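Local coordinates for FERM, ARHGEF and pleckstrin domain-containing protein 2 (Mus musculus, PDB 6D2K) that acts in full-length form as a guanine nucleotide exchange factor that activates RAC1, and takes part in semaphorin responses and integrin regulation, this chain being its membrane-targeting FERM domain, at residues V219-T223 and T224-T228; L190-G194 and I195-M199. One frame throughout, in Å; residues are numbered along the deposited sequence.

Contact 1: residues V219-T223 and T224-T228; sequences VFQGT and TKINT
Ile-226 and Asn-227 both face Val-219 across this tight hairpin, a classic beta bulge next to a type II' turn. The hairpin joins strands 216-221 and 224-230 at one edge of the antiparallel sheet of the FERM C-terminal PH-like domain. The carbonyl oxygen of Val-219 takes two donors: Ile-226 N at 2.7 Å in a nearly straight bond, and Asn-227 N more bent at 3.2 Å. Val-219 N returns a bond to Asn-227 O. At the turn Gln-221 and Thr-224 form a hydrogen-bonded pair, their N and O atoms bonded both ways; Gly-222 suits the first corner because its phi is positive (55°).

The bulge brings Ile-226 onto Val-219 obliquely, CG1 meeting CG1 at 3.5 Å. Its CG1 is held between the backbone N and the carbonyl carbon (chi1 57°), from where CD1 reaches on to Gln-221 CB at 3.7 Å. Beta-branched Val-219, buried against Ile-208 and Leu-210 of strand 207-213, lies alongside Asn-227, CB to CB.

The other face of the hairpin carries Phe-220 and Lys-225. Lys-225 CB sits over the Phe-220 ring, 4.0 Å from its centroid, in a CH-pi contact; a bend at chi3 then brings CE to Phe-220 CZ at 3.6 Å. Lysine fits here because its methylenes cover the buried ring while the charged end leads away; its side chain also touches Glu-191.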
# COMPACT_ATOMS: atom_id res chain seq x y z
N VAL A 219 -14.81 -4.06 -6.87
CA VAL A 219 -15.05 -3.26 -8.06
C VAL A 219 -15.56 -1.88 -7.68
O VAL A 219 -16.55 -1.75 -6.94
CB VAL A 219 -16.08 -3.92 -9.01
CG1 VAL A 219 -16.32 -3.03 -10.24
CG2 VAL A 219 -15.58 -5.28 -9.45
N PHE A 220 -14.88 -0.85 -8.17
CA PHE A 220 -15.30 0.53 -7.98
C PHE A 220 -15.66 1.11 -9.35
O PHE A 220 -15.02 0.80 -10.35
CB PHE A 220 -14.16 1.36 -7.39
CG PHE A 220 -13.85 1.05 -5.96
CD1 PHE A 220 -14.21 1.94 -4.96
CD2 PHE A 220 -13.18 -0.11 -5.60
CE1 PHE A 220 -13.92 1.68 -3.63
CE2 PHE A 220 -12.89 -0.38 -4.29
CZ PHE A 220 -13.26 0.52 -3.29
N GLN A 221 -16.70 1.93 -9.40
CA GLN A 221 -16.95 2.73 -10.58
C GLN A 221 -16.56 4.13 -10.19
O GLN A 221 -17.11 4.70 -9.24
CB GLN A 221 -18.42 2.66 -10.99
CG GLN A 221 -18.71 3.34 -12.33
CD GLN A 221 -20.04 2.94 -12.91
OE1 GLN A 221 -20.45 3.44 -13.97
NE2 GLN A 221 -20.73 2.03 -12.24
N GLY A 222 -15.57 4.69 -10.88
CA GLY A 222 -14.95 5.90 -10.39
C GLY A 222 -14.45 5.65 -8.98
O GLY A 222 -13.62 4.78 -8.75
N THR A 223 -14.99 6.39 -8.02
CA THR A 223 -14.58 6.29 -6.63
C THR A 223 -15.62 5.53 -5.80
O THR A 223 -15.47 5.33 -4.60
CB THR A 223 -14.29 7.71 -6.06
OG1 THR A 223 -12.95 8.10 -6.39
CG2 THR A 223 -14.48 7.78 -4.55
N THR A 224 -16.68 5.10 -6.47
CA THR A 224 -17.78 4.43 -5.79
C THR A 224 -17.66 2.91 -5.87
O THR A 224 -17.53 2.35 -6.95
CB THR A 224 -19.13 4.86 -6.38
OG1 THR A 224 -19.29 6.27 -6.21
CG2 THR A 224 -20.27 4.14 -5.67
N LYS A 225 -17.70 2.26 -4.71
CA LYS A 225 -17.62 0.80 -4.66
C LYS A 225 -18.95 0.21 -5.11
O LYS A 225 -20.01 0.58 -4.59
CB LYS A 225 -17.27 0.30 -3.26
CG LYS A 225 -17.06 -1.22 -3.21
CD LYS A 225 -16.90 -1.73 -1.78
CE LYS A 225 -15.59 -1.28 -1.17
NZ LYS A 225 -15.47 -1.69 0.27
N ILE A 226 -18.89 -0.70 -6.07
CA ILE A 226 -20.11 -1.24 -6.65
C ILE A 226 -20.22 -2.77 -6.50
O ILE A 226 -21.30 -3.32 -6.69
CB ILE A 226 -20.27 -0.82 -8.12
CG1 ILE A 226 -19.06 -1.25 -8.94
CG2 ILE A 226 -20.42 0.69 -8.22
CD1 ILE A 226 -19.20 -0.94 -10.42
N ASN A 227 -19.13 -3.44 -6.15
CA ASN A 227 -19.16 -4.88 -5.89
C ASN A 227 -18.07 -5.34 -4.94
O ASN A 227 -16.95 -4.83 -4.96
CB ASN A 227 -19.00 -5.70 -7.18
CG ASN A 227 -20.10 -5.45 -8.19
OD1 ASN A 227 -20.02 -4.53 -9.00
ND2 ASN A 227 -21.13 -6.30 -8.16
N THR A 228 -18.40 -6.33 -4.12
CA THR A 228 -17.41 -7.02 -3.32
C THR A 228 -17.57 -8.51 -3.59
O THR A 228 -18.62 -9.10 -3.31
CB THR A 228 -17.58 -6.75 -1.80
OG1 THR A 228 -17.34 -5.37 -1.51
CG2 THR A 228 -16.60 -7.59 -1.01

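Contact 2: residues L190-G194 and I195-M199; sequences LEMYG and IRFHM
Ile-195 closes a type II turn begun at Met-192: its N donates to Met-192 O at 3.0 Å, approaching from well above the carbonyl plane. The same oxygen accepts from a water that also donates to Ile-195 O, bridging the two carbonyls. Gly-194, with phi 70°, takes the turn corner that most residues avoid. The two branches of Ile-195 meet different partners: CG1, anti to the carbonyl carbon (chi1 -63°), lies 3.4 Å from Glu-191 O, while CG2 packs on Met-192 CE at 3.6 Å.

Arg-196 folds back at chi2 (88°), bringing CD to 3.5 Å from Gly-194 O and one guanidinium face over Gly-194 CA. NH1 donates to Ile-195 O at 3.1 Å; the oxygen lies in the guanidinium plane, whereas NH1 comes in from well above the plane of the carbonyl. NH2 makes a salt bridge with Asp-111. Replacing Arg-196 with a leucine would probably leave Asp-111 without its charge partner and the Ile-195 carbonyl without this donor.

Phe-197 meets Met-192 at about a right angle. Met-192, bent at chi2 and chi3, sets CE 3.7 Å from Phe-197 CZ and SD 5.0 Å from the ring centroid, an oblique Met-aromatic contact that suits a flexible, polarisable thioether.

At His-198 the chain becomes a strand, bonded through its backbone to Leu-210. This linker thus runs from helix 176-187 of the central FERM domain into the C-terminal PH-like sheet: Tyr-193 packs on helix 98-113, Arg-196 touches Gln-107 of that helix, and Ile-195 rests on Ala-211 and Leu-218 of strands 207-213 and 216-221.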
# COMPACT_ATOMS: atom_id res chain seq x y z
N LEU A 190 -12.03 3.65 6.83
CA LEU A 190 -12.19 4.36 5.57
C LEU A 190 -12.34 3.37 4.43
O LEU A 190 -11.64 2.37 4.39
CB LEU A 190 -11.00 5.27 5.28
CG LEU A 190 -10.77 6.31 6.36
CD1 LEU A 190 -9.51 7.10 6.04
CD2 LEU A 190 -11.99 7.22 6.46
N GLU A 191 -13.25 3.68 3.52
CA GLU A 191 -13.49 2.80 2.37
C GLU A 191 -12.22 2.63 1.56
O GLU A 191 -12.01 1.57 0.95
CB GLU A 191 -14.60 3.39 1.51
CG GLU A 191 -15.03 2.51 0.34
CD GLU A 191 -16.27 3.05 -0.34
OE1 GLU A 191 -17.34 2.41 -0.23
OE2 GLU A 191 -16.18 4.13 -0.96
N MET A 192 -11.36 3.65 1.55
CA MET A 192 -10.14 3.58 0.75
C MET A 192 -8.92 3.02 1.49
O MET A 192 -7.81 2.99 0.94
CB MET A 192 -9.82 4.95 0.15
CG MET A 192 -10.84 5.40 -0.92
SD MET A 192 -10.94 4.25 -2.33
CE MET A 192 -9.34 4.52 -3.07
N TYR A 193 -9.11 2.57 2.73
CA TYR A 193 -8.03 1.96 3.51
C TYR A 193 -7.42 0.78 2.75
O TYR A 193 -8.12 -0.17 2.40
CB TYR A 193 -8.54 1.51 4.89
CG TYR A 193 -7.60 0.61 5.67
CD1 TYR A 193 -6.46 1.11 6.27
CD2 TYR A 193 -7.86 -0.75 5.79
CE1 TYR A 193 -5.60 0.29 6.97
CE2 TYR A 193 -7.01 -1.58 6.49
CZ TYR A 193 -5.88 -1.06 7.08
OH TYR A 193 -5.00 -1.87 7.77
N GLY A 194 -6.12 0.87 2.49
CA GLY A 194 -5.37 -0.16 1.78
C GLY A 194 -5.70 -0.32 0.30
O GLY A 194 -5.22 -1.27 -0.33
N ILE A 195 -6.48 0.60 -0.27
CA ILE A 195 -6.96 0.41 -1.64
C ILE A 195 -5.98 0.97 -2.68
O ILE A 195 -5.47 2.09 -2.54
CB ILE A 195 -8.34 1.06 -1.86
CG1 ILE A 195 -9.39 0.40 -0.96
CG2 ILE A 195 -8.76 0.98 -3.34
CD1 ILE A 195 -9.73 -1.03 -1.38
N ARG A 196 -5.71 0.18 -3.72
CA ARG A 196 -4.98 0.64 -4.90
C ARG A 196 -5.79 0.21 -6.11
O ARG A 196 -6.16 -0.96 -6.24
CB ARG A 196 -3.58 0.01 -4.95
CG ARG A 196 -2.61 0.54 -3.90
CD ARG A 196 -2.69 -0.24 -2.58
NE ARG A 196 -1.67 0.19 -1.62
CZ ARG A 196 -1.78 1.24 -0.81
NH1 ARG A 196 -2.88 1.99 -0.81
NH2 ARG A 196 -0.79 1.55 -0.00
N PHE A 197 -6.11 1.17 -6.97
CA PHE A 197 -6.93 0.92 -8.15
C PHE A 197 -6.12 0.35 -9.31
O PHE A 197 -4.98 0.75 -9.55
CB PHE A 197 -7.57 2.22 -8.62
CG PHE A 197 -8.73 2.67 -7.78
CD1 PHE A 197 -9.31 1.82 -6.85
CD2 PHE A 197 -9.27 3.93 -7.95
CE1 PHE A 197 -10.41 2.23 -6.10
CE2 PHE A 197 -10.36 4.34 -7.20
CZ PHE A 197 -10.92 3.50 -6.28
N HIS A 198 -6.75 -0.56 -10.04
CA HIS A 198 -6.22 -1.08 -11.29
C HIS A 198 -7.32 -0.89 -12.32
O HIS A 198 -8.39 -1.49 -12.22
CB HIS A 198 -5.88 -2.57 -11.15
CG HIS A 198 -4.93 -2.88 -10.03
ND1 HIS A 198 -3.66 -3.36 -10.25
CD2 HIS A 198 -5.08 -2.78 -8.69
CE1 HIS A 198 -3.05 -3.53 -9.09
NE2 HIS A 198 -3.89 -3.20 -8.12
N MET A 199 -7.07 -0.04 -13.31
CA MET A 199 -8.11 0.33 -14.26
C MET A 199 -8.51 -0.83 -15.17
O MET A 199 -7.66 -1.59 -15.64
CB MET A 199 -7.66 1.54 -15.10
CG MET A 199 -7.57 2.84 -14.30
SD MET A 199 -7.05 4.22 -15.35
CE MET A 199 -5.43 3.65 -15.86
O HOH W 1 -5.52 3.91 -0.12

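Contact 2 precedes contact 1 in the chain, and their centres lie about 10 Å apart. Contact 2 leads out of the central FERM domain into strand 198-201 of the seven-stranded PH-like sheet, whose outermost strand on one side, 224-230, belongs to the hairpin of contact 1. Phe-197 joins them: its CE1 is 3.6 Å from Phe-220 CG, with the ring planes at about 50°, and its CE2 lies 3.6 Å from Gly-222 O. Met-192 also touches Phe-220. At the periphery Glu-191 OE1 packs 3.7 Å from Lys-225 CB. The hairpin therefore lies directly against the connection between domains, consistent with the compact packing of FERM lobes.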